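Long-range contacts in carbohydrate binding family 6 (Clostridium thermocellum, PDB 5A8D), which probably removes arabinofuranose units from plant cell-wall polysaccharides, as an alpha-L-arabinofuranosidase of glycoside hydrolase family 43: residues 36-41 / 51-56; 159-164 / 209-214; 235-240 / 265-270. One frame throughout, in Å; residues are numbered along the deposited sequence. Where two conformers were deposited one is given.

Interaction 1: 36-41 / 51-56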
loop_
_atom_site.group_PDB
_atom_site.type_symbol
_atom_site.label_atom_id
_atom_site.label_comp_id
_atom_site.label_asym_id
_atom_site.label_seq_id
_atom_site.Cartn_x
_atom_site.Cartn_y
_atom_site.Cartn_z
ATOM N N PHE A 36 29.889 52.979 23.525
ATOM C CA PHE A 36 29.314 53.074 24.856
ATOM C C PHE A 36 29.267 51.747 25.604
ATOM O O PHE A 36 28.444 51.562 26.505
ATOM C CB PHE A 36 27.914 53.668 24.708
ATOM C CG PHE A 36 27.921 55.042 24.095
ATOM C CD1 PHE A 36 28.359 56.110 24.829
ATOM C CD2 PHE A 36 27.542 55.250 22.775
ATOM C CE1 PHE A 36 28.393 57.394 24.273
ATOM C CE2 PHE A 36 27.583 56.523 22.210
ATOM C CZ PHE A 36 28.004 57.605 22.963
ATOM N N THR A 37 30.163 50.820 25.246
ATOM C CA THR A 37 30.192 49.521 25.880
ATOM C C THR A 37 31.642 49.138 26.048
ATOM O O THR A 37 32.539 49.947 25.751
ATOM C CB THR A 37 29.393 48.510 25.061
ATOM O OG1 THR A 37 29.134 47.319 25.835
ATOM C CG2 THR A 37 30.108 48.175 23.739
ATOM N N ALA A 38 31.867 47.941 26.539
ATOM C CA ALA A 38 33.188 47.436 26.773
ATOM C C ALA A 38 33.279 46.067 26.127
ATOM O O ALA A 38 32.464 45.186 26.410
ATOM C CB ALA A 38 33.475 47.376 28.263
ATOM N N ASP A 39 34.255 45.888 25.254
ATOM C CA ASP A 39 34.455 44.597 24.604
ATOM C C ASP A 39 35.616 43.856 25.311
ATOM O O ASP A 39 36.681 44.424 25.392
ATOM C CB ASP A 39 34.874 44.818 23.161
ATOM C CG ASP A 39 33.848 45.522 22.313
ATOM O OD1 ASP A 39 32.638 45.426 22.593
ATOM O OD2 ASP A 39 34.298 46.218 21.374
ATOM N N PRO A 40 35.422 42.626 25.777
ATOM C CA PRO A 40 36.454 41.941 26.529
ATOM C C PRO A 40 37.304 40.999 25.740
ATOM O O PRO A 40 36.923 40.523 24.654
ATOM C CB PRO A 40 35.658 41.139 27.538
ATOM C CG PRO A 40 34.405 40.783 26.819
ATOM C CD PRO A 40 34.124 41.919 25.907
ATOM N N ALA A 41 38.492 40.716 26.269
ATOM C CA ALA A 41 39.382 39.701 25.731
ATOM C C ALA A 41 40.143 39.108 26.907
ATOM O O ALA A 41 40.175 39.716 27.953
ATOM C CB ALA A 41 40.378 40.316 24.738
ATOM N N ILE A 51 42.253 40.016 31.860
ATOM C CA ILE A 51 41.060 40.397 31.107
ATOM C C ILE A 51 41.280 41.815 30.627
ATOM O O ILE A 51 41.584 42.720 31.447
ATOM C CB ILE A 51 39.812 40.324 31.984
ATOM C CG1 ILE A 51 39.610 38.933 32.558
ATOM C CG2 ILE A 51 38.579 40.748 31.223
ATOM C CD1 ILE A 51 39.430 37.856 31.549
ATOM N N TYR A 52 41.122 42.005 29.328
ATOM C CA TYR A 52 41.297 43.290 28.682
ATOM C C TYR A 52 39.921 43.794 28.268
ATOM O O TYR A 52 39.110 42.985 27.802
ATOM C CB TYR A 52 42.181 43.167 27.445
ATOM C CG TYR A 52 43.551 42.621 27.760
ATOM C CD1 TYR A 52 43.736 41.252 27.994
ATOM C CD2 TYR A 52 44.651 43.473 27.847
ATOM C CE1 TYR A 52 44.962 40.762 28.333
ATOM C CE2 TYR A 52 45.890 42.971 28.198
ATOM C CZ TYR A 52 46.039 41.615 28.392
ATOM O OH TYR A 52 47.272 41.127 28.743
ATOM N N CYS A 53 39.673 45.102 28.375
ATOM C CA CYS A 53 38.410 45.677 27.876
ATOM C C CYS A 53 38.639 46.963 27.118
ATOM O O CYS A 53 39.435 47.778 27.535
ATOM C CB CYS A 53 37.478 46.005 28.998
ATOM S SG CYS A 53 36.660 44.527 29.630
ATOM N N SER A 54 37.949 47.138 25.987
ATOM C CA SER A 54 37.916 48.426 25.334
ATOM C C SER A 54 36.991 49.372 26.087
ATOM O O SER A 54 36.006 48.971 26.708
ATOM C CB SER A 54 37.472 48.356 23.851
ATOM O OG SER A 54 36.191 47.753 23.733
ATOM N N HIS A 55 37.348 50.654 26.001
ATOM C CA HIS A 55 36.529 51.763 26.514
ATOM C C HIS A 55 36.559 52.857 25.477
ATOM O O HIS A 55 37.562 53.043 24.748
ATOM C CB HIS A 55 37.026 52.273 27.877
ATOM C CG HIS A 55 37.072 51.196 28.899
ATOM N ND1 HIS A 55 35.936 50.683 29.488
ATOM C CD2 HIS A 55 38.106 50.438 29.349
ATOM C CE1 HIS A 55 36.270 49.676 30.279
ATOM N NE2 HIS A 55 37.578 49.513 30.211
ATOM N N ASP A 56 35.445 53.572 25.334
ATOM C CA ASP A 56 35.504 54.674 24.411
ATOM C C ASP A 56 34.891 55.920 25.079
ATOM O O ASP A 56 35.638 56.844 25.479
ATOM C CB ASP A 56 34.935 54.224 23.067
ATOM C CG ASP A 56 35.120 55.270 21.966
ATOM O OD1 ASP A 56 35.148 56.471 22.318
ATOM O OD2 ASP A 56 35.192 54.882 20.776
HETATM O O HOH W 1 34.411 49.820 23.685
HETATM O O HOH W 2 32.981 52.610 26.342
#
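Pro40 and Cys53 meet at the apolar centre of a beta hairpin formed by strands 40-45 and 48-55. The hairpin belongs to a four-stranded antiparallel blade of the five-bladed propeller seen in family 43 glycoside hydrolases, and strand 40-45 is an outermost strand of that sheet. Pro40 and Cys53 are a non-hydrogen-bonded antiparallel pair. Pro40 CB lies 4.1 Å from Cys53 SG. Ala38 CB extends this patch, 4.3 Å from Cys53 CB, and it also approaches His55 CE1.

Ala41 and Tyr52 place their side chains on the other face of the sheet, with their CB atoms 4.3 Å apart. They are a hydrogen-bonded pair. Tyr52 N gives a nearly straight bond to Ala41 O (2.8 Å, 170°), and Ala41 N returns one to Tyr52 O. The Tyr52 ring turns its edge to Ala41 O, while its hydroxyl bonds to Pro132 O.

Beyond Pro40 the pairing passes to a side chain. Ser54 N still reaches Asp39 O, but Asp39 N donates to Ser54 OG at 3.1 Å. The serine hydroxyl stands between its own backbone N and carbonyl carbon (chi1 57°), which directs it at Asp39. Two waters extend the polar edge. One bridges Thr37 O and Ser54 OG. The other donates to Thr37 O and accepts from Asp56 N, 2.8 Å away.

Interaction 2: 159-164 / 209-214; sequences WLFDPG and FFEAAY
Trp159 presents the edge of its six-membered ring to the face of Phe210 in an offset edge-to-face pair. The ring centroids are 5.4 Å apart and the planes stand at 85°. Trp159 CH2 comes within 3.7 Å of Phe210 CE1. This is the tightly packed part of the contact, between the loop before strand 164-167 and the segment that leads into strand 212-218 of another propeller blade. Phe210 and Glu211 both face Ala227 in a classic beta bulge, just where the chain turns a corner into that strand.

Glu211 reaches out from the bulge with an extended chain. Its OE2 lies in the plane of the Phe161 ring, 3.8 Å from Phe161 CZ at the ring edge. Ring and carboxylate planes are almost perpendicular. Trp159 CZ3 touches the same oxygen.

Asp162 makes the direct polar link. Its CG stands between its backbone N and carbonyl carbon (chi1 47°), which brings OD2 to Ala212 N. Ala212 N donates to Asp162 OD2 at 2.8 Å, well above the carboxylate plane, and His268 NE2 bonds to the same oxygen.

Past Ala212 the segments are linked more loosely, through two waters. One water donates to Asp162 O and accepts from Ala213 N. A second spans Asp162 O and Ala213 O, 2.7 Å from Ala213 O. Gly164 lies near a bound glycerol.

Asp162 OD2 and Glu211 OE1 are 4.5 Å apart. Two buried carboxylates this close are consistent with the acidic active centre of family 43 enzymes.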
loop_
_atom_site.group_PDB
_atom_site.type_symbol
_atom_site.label_atom_id
_atom_site.label_comp_id
_atom_site.label_asym_id
_atom_site.label_seq_id
_atom_site.Cartn_x
_atom_site.Cartn_y
_atom_site.Cartn_z
ATOM N N TRP A 159 31.309 44.813 8.055
ATOM C CA TRP A 159 31.963 45.641 9.099
ATOM C C TRP A 159 33.310 45.092 9.456
ATOM O O TRP A 159 33.400 43.846 9.658
ATOM C CB TRP A 159 31.093 45.611 10.388
ATOM C CG TRP A 159 29.702 46.052 10.100
ATOM C CD1 TRP A 159 29.283 46.895 9.103
ATOM C CD2 TRP A 159 28.521 45.697 10.838
ATOM N NE1 TRP A 159 27.921 47.071 9.174
ATOM C CE2 TRP A 159 27.433 46.339 10.228
ATOM C CE3 TRP A 159 28.290 44.892 11.954
ATOM C CZ2 TRP A 159 26.119 46.189 10.694
ATOM C CZ3 TRP A 159 27.004 44.742 12.411
ATOM C CH2 TRP A 159 25.935 45.377 11.793
ATOM N N LEU A 160 34.315 45.973 9.647
ATOM C CA LEU A 160 35.693 45.560 9.951
ATOM C C LEU A 160 36.141 46.242 11.237
ATOM O O LEU A 160 36.540 47.407 11.218
ATOM C CB LEU A 160 36.625 45.960 8.802
ATOM C CG LEU A 160 37.055 44.915 7.762
ATOM C CD1 LEU A 160 35.951 43.964 7.364
ATOM C CD2 LEU A 160 37.623 45.617 6.537
ATOM N N PHE A 161 36.070 45.522 12.361
ATOM C CA PHE A 161 36.506 46.117 13.639
ATOM C C PHE A 161 36.819 45.140 14.753
ATOM O O PHE A 161 37.422 45.577 15.731
ATOM C CB PHE A 161 35.515 47.198 14.187
ATOM C CG PHE A 161 34.205 46.645 14.718
ATOM C CD1 PHE A 161 34.100 46.272 16.053
ATOM C CD2 PHE A 161 33.088 46.552 13.912
ATOM C CE1 PHE A 161 32.933 45.763 16.587
ATOM C CE2 PHE A 161 31.893 46.041 14.441
ATOM C CZ PHE A 161 31.831 45.642 15.765
ATOM N N ASP A 162 36.343 43.875 14.680
ATOM C CA ASP A 162 36.410 42.983 15.829
ATOM C C ASP A 162 37.144 41.675 15.446
ATOM O O ASP A 162 36.518 40.665 15.140
ATOM C CB ASP A 162 35.081 42.704 16.547
ATOM C CG ASP A 162 33.938 42.351 15.633
ATOM O OD1 ASP A 162 34.113 42.369 14.387
ATOM O OD2 ASP A 162 32.806 42.131 16.218
ATOM N N PRO A 163 38.468 41.713 15.521
ATOM C CA PRO A 163 39.269 40.515 15.203
ATOM C C PRO A 163 39.267 39.482 16.299
ATOM O O PRO A 163 39.187 39.816 17.489
ATOM C CB PRO A 163 40.652 41.076 15.075
ATOM C CG PRO A 163 40.696 42.213 16.065
ATOM C CD PRO A 163 39.330 42.836 15.946
ATOM N N GLY A 164 39.347 38.223 15.906
ATOM C CA GLY A 164 39.614 37.128 16.816
ATOM C C GLY A 164 40.856 36.437 16.270
ATOM O O GLY A 164 40.835 35.879 15.173
ATOM N N PHE A 209 25.213 35.123 11.204
ATOM C CA PHE A 209 26.408 35.832 11.711
ATOM C C PHE A 209 26.213 37.350 11.762
ATOM O O PHE A 209 25.805 37.982 10.753
ATOM C CB PHE A 209 27.649 35.509 10.851
ATOM C CG PHE A 209 28.884 36.202 11.323
ATOM C CD1 PHE A 209 29.583 35.760 12.445
ATOM C CD2 PHE A 209 29.333 37.315 10.675
ATOM C CE1 PHE A 209 30.716 36.443 12.932
ATOM C CE2 PHE A 209 30.490 37.960 11.100
ATOM C CZ PHE A 209 31.180 37.541 12.217
ATOM N N PHE A 210 26.511 37.926 12.921
ATOM C CA PHE A 210 26.378 39.379 13.168
ATOM C C PHE A 210 27.744 40.020 13.452
ATOM O O PHE A 210 28.150 40.976 12.766
ATOM C CB PHE A 210 25.401 39.585 14.313
ATOM C CG PHE A 210 25.127 41.053 14.652
ATOM C CD1 PHE A 210 24.420 41.871 13.794
ATOM C CD2 PHE A 210 25.442 41.542 15.893
ATOM C CE1 PHE A 210 24.153 43.192 14.132
ATOM C CE2 PHE A 210 25.203 42.866 16.242
ATOM C CZ PHE A 210 24.580 43.701 15.340
ATOM N N GLU A 211 28.433 39.557 14.473
ATOM C CA GLU A 211 29.678 40.148 14.928
ATOM C C GLU A 211 30.489 39.109 15.698
ATOM O O GLU A 211 30.022 37.988 15.985
ATOM C CB GLU A 211 29.407 41.352 15.917
ATOM C CG GLU A 211 28.826 42.606 15.349
ATOM C CD GLU A 211 28.572 43.707 16.368
ATOM O OE1 GLU A 211 28.755 43.519 17.591
ATOM O OE2 GLU A 211 28.089 44.805 15.906
ATOM N N ALA A 212 31.668 39.543 16.124
ATOM C CA ALA A 212 32.389 38.881 17.225
ATOM C C ALA A 212 32.863 37.470 16.866
ATOM O O ALA A 212 32.777 36.584 17.723
ATOM C CB ALA A 212 31.580 38.884 18.512
ATOM N N ALA A 213 33.420 37.316 15.670
ATOM C CA ALA A 213 34.077 36.065 15.251
ATOM C C ALA A 213 35.174 35.682 16.244
ATOM O O ALA A 213 36.000 36.521 16.672
ATOM C CB ALA A 213 34.641 36.212 13.873
ATOM N N TYR A 214 35.189 34.415 16.660
ATOM C CA TYR A 214 36.144 34.007 17.697
ATOM C C TYR A 214 36.488 32.536 17.467
ATOM O O TYR A 214 35.627 31.767 17.118
ATOM C CB TYR A 214 35.561 34.175 19.092
ATOM C CG TYR A 214 36.543 34.069 20.205
ATOM C CD1 TYR A 214 37.258 35.195 20.670
ATOM C CD2 TYR A 214 36.809 32.855 20.839
ATOM C CE1 TYR A 214 38.184 35.123 21.683
ATOM C CE2 TYR A 214 37.768 32.763 21.794
ATOM C CZ TYR A 214 38.422 33.897 22.300
ATOM O OH TYR A 214 39.328 33.755 23.301
HETATM O O HOH W 3 34.229 39.496 13.862
HETATM O O HOH W 4 35.823 39.003 17.641
#

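Interaction 3: 235-240 / 265-270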
loop_
_atom_site.group_PDB
_atom_site.type_symbol
_atom_site.label_atom_id
_atom_site.label_comp_id
_atom_site.label_asym_id
_atom_site.label_seq_id
_atom_site.Cartn_x
_atom_site.Cartn_y
_atom_site.Cartn_z
ATOM N N SER A 235 20.136 38.770 19.810
ATOM C CA SER A 235 21.467 38.270 19.444
ATOM C C SER A 235 21.943 37.369 20.578
ATOM O O SER A 235 21.753 37.718 21.747
ATOM C CB SER A 235 22.408 39.480 19.266
ATOM O OG SER A 235 23.745 39.115 19.170
ATOM N N LYS A 236 22.560 36.243 20.223
ATOM C CA LYS A 236 23.126 35.316 21.180
ATOM C C LYS A 236 24.504 34.962 20.849
ATOM O O LYS A 236 24.973 35.224 19.737
ATOM C CB LYS A 236 22.266 34.033 21.165
ATOM C CG LYS A 236 20.785 34.261 21.388
ATOM C CD LYS A 236 19.955 32.981 21.232
ATOM C CE LYS A 236 18.465 33.288 21.366
ATOM N NZ LYS A 236 17.909 34.061 20.182
ATOM N N ILE A 237 25.220 34.337 21.784
ATOM C CA ILE A 237 26.540 33.802 21.413
ATOM C C ILE A 237 26.309 32.330 20.964
ATOM O O ILE A 237 25.773 31.533 21.731
ATOM C CB ILE A 237 27.548 33.875 22.582
ATOM C CG1 ILE A 237 27.867 35.332 22.977
ATOM C CG2 ILE A 237 28.821 33.171 22.179
ATOM C CD1 ILE A 237 28.771 35.457 24.197
ATOM N N GLU A 238 26.658 32.023 19.730
ATOM C CA GLU A 238 26.391 30.741 19.094
ATOM C C GLU A 238 27.692 30.195 18.545
ATOM O O GLU A 238 28.728 30.849 18.623
ATOM C CB GLU A 238 25.335 30.893 17.994
ATOM C CG GLU A 238 24.075 31.576 18.528
ATOM C CD GLU A 238 22.861 31.481 17.643
ATOM O OE1 GLU A 238 22.749 30.545 16.880
ATOM O OE2 GLU A 238 21.951 32.345 17.778
ATOM N N TYR A 239 27.676 28.945 18.069
ATOM C CA TYR A 239 28.914 28.336 17.618
ATOM C C TYR A 239 28.724 27.217 16.590
ATOM O O TYR A 239 27.657 26.596 16.481
ATOM C CB TYR A 239 29.772 27.847 18.792
ATOM C CG TYR A 239 29.340 26.512 19.393
ATOM C CD1 TYR A 239 28.128 26.363 20.048
ATOM C CD2 TYR A 239 30.146 25.372 19.279
ATOM C CE1 TYR A 239 27.730 25.128 20.552
ATOM C CE2 TYR A 239 29.757 24.157 19.769
ATOM C CZ TYR A 239 28.589 24.018 20.426
ATOM O OH TYR A 239 28.125 22.833 20.949
ATOM N N MET A 240 29.842 26.973 15.922
ATOM C CA MET A 240 30.047 25.898 14.988
ATOM C C MET A 240 31.313 25.151 15.383
ATOM O O MET A 240 32.187 25.706 16.044
ATOM C CB MET A 240 30.255 26.450 13.575
ATOM C CG MET A 240 29.237 27.490 13.125
ATOM S SD MET A 240 29.357 27.760 11.333
ATOM C CE MET A 240 30.911 28.536 11.188
ATOM N N ASN A 265 24.105 45.814 21.713
ATOM C CA ASN A 265 24.611 45.133 20.506
ATOM C C ASN A 265 26.032 44.627 20.751
ATOM O O ASN A 265 26.966 44.872 19.932
ATOM C CB ASN A 265 24.543 46.015 19.257
ATOM C CG ASN A 265 23.144 46.591 19.011
ATOM O OD1 ASN A 265 22.157 46.256 19.717
ATOM N ND2 ASN A 265 23.049 47.477 18.015
ATOM N N ASN A 266 26.176 43.966 21.910
ATOM C CA ASN A 266 27.483 43.509 22.395
ATOM C C ASN A 266 27.546 42.101 23.022
ATOM O O ASN A 266 27.480 41.888 24.242
ATOM C CB ASN A 266 28.130 44.535 23.332
ATOM C CG ASN A 266 29.582 44.179 23.652
ATOM O OD1 ASN A 266 30.172 43.315 23.002
ATOM N ND2 ASN A 266 30.162 44.852 24.622
ATOM N N ASN A 267 27.826 41.155 22.143
ATOM C CA ASN A 267 28.147 39.779 22.505
ATOM C C ASN A 267 29.593 39.443 22.219
ATOM O O ASN A 267 29.938 38.269 21.895
ATOM C CB ASN A 267 27.163 38.829 21.789
ATOM C CG ASN A 267 25.905 38.617 22.577
ATOM O OD1 ASN A 267 25.936 38.510 23.793
ATOM N ND2 ASN A 267 24.790 38.566 21.915
ATOM N N HIS A 268 30.479 40.446 22.336
ATOM C CA HIS A 268 31.902 40.198 22.295
ATOM C C HIS A 268 32.285 39.378 23.500
ATOM O O HIS A 268 31.755 39.541 24.577
ATOM C CB HIS A 268 32.727 41.489 22.167
ATOM C CG HIS A 268 32.483 42.133 20.858
ATOM N ND1 HIS A 268 31.425 42.982 20.643
ATOM C CD2 HIS A 268 33.038 41.894 19.651
ATOM C CE1 HIS A 268 31.391 43.304 19.363
ATOM N NE2 HIS A 268 32.335 42.631 18.741
ATOM N N HIS A 269 33.176 38.431 23.266
ATOM C CA HIS A 269 33.425 37.371 24.289
ATOM C C HIS A 269 34.777 36.755 24.078
ATOM O O HIS A 269 35.386 36.893 23.000
ATOM C CB HIS A 269 32.346 36.263 24.215
ATOM C CG HIS A 269 32.338 35.513 22.920
ATOM N ND1 HIS A 269 31.838 36.046 21.757
ATOM C CD2 HIS A 269 32.822 34.289 22.590
ATOM C CE1 HIS A 269 32.039 35.200 20.758
ATOM N NE2 HIS A 269 32.654 34.132 21.235
ATOM N N ALA A 270 35.237 36.057 25.094
ATOM C CA ALA A 270 36.426 35.226 25.004
ATOM C C ALA A 270 36.099 33.880 25.600
ATOM O O ALA A 270 35.286 33.797 26.529
ATOM C CB ALA A 270 37.619 35.854 25.717
#
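Ile237 packs against Asn267 and His269. Its CB points toward segment 265-270. CG1 is anti to the carbonyl carbon (chi1 -65°), which carries this branch along Asn267 to His269. CG1 lies 3.8 Å from Asn267 CB and equally close to Asn267 O. At the tip, CD1 reaches His269 CB at 3.7 Å. The other branch, CG2, also lies on His269, over the face of the imidazole. The line from Ile237 CG2 to the centre of the His269 ring is 6° off the normal, a well-centred CH-pi contact.

Both ring nitrogens are bonded, which fixes the ring's rotation. His269 ND1 donates to Asn267 O at 2.9 Å, in the carbonyl plane, and His269 NE2 bonds to Ser225 OG. Asn267 also carries the polar link across the contact. Its ND2 donates to Ser235 OG at 3.0 Å, close to the amide plane. Asn267 OD1 bonds to Gln258, and Ser235 OG has a second partner in Ser228 O.

The contact joins two neighbouring propeller blades. Strand 237-242 lies between strands 221-228 and 250-256 in its antiparallel sheet. Strand 269-274 is an outermost strand of the following sheet, paired with strand 277-283.

The three contacts follow one another along the chain and gather near the centre of the propeller. Interaction 1 lies within the blade that starts with strand 40-45 and ends with strand 83-89. Interactions 2 and 3 both reach the sheet that holds strands 212-218 and 237-242, and their centres are about 10 Å apart. Interaction 1 is about 14 Å from each by centres. It does not touch interaction 2, and their nearest atoms are about 5 Å apart. Segment 265-270 joins the set. Asn266 ND2 bonds to Thr37 OG1 and Ala38 O in interaction 1, while His268 packs against Asp39 and Glu211. The arrangement brings Asp39, Asp162 and Glu211 around one histidine, consistent with a family 43 active site.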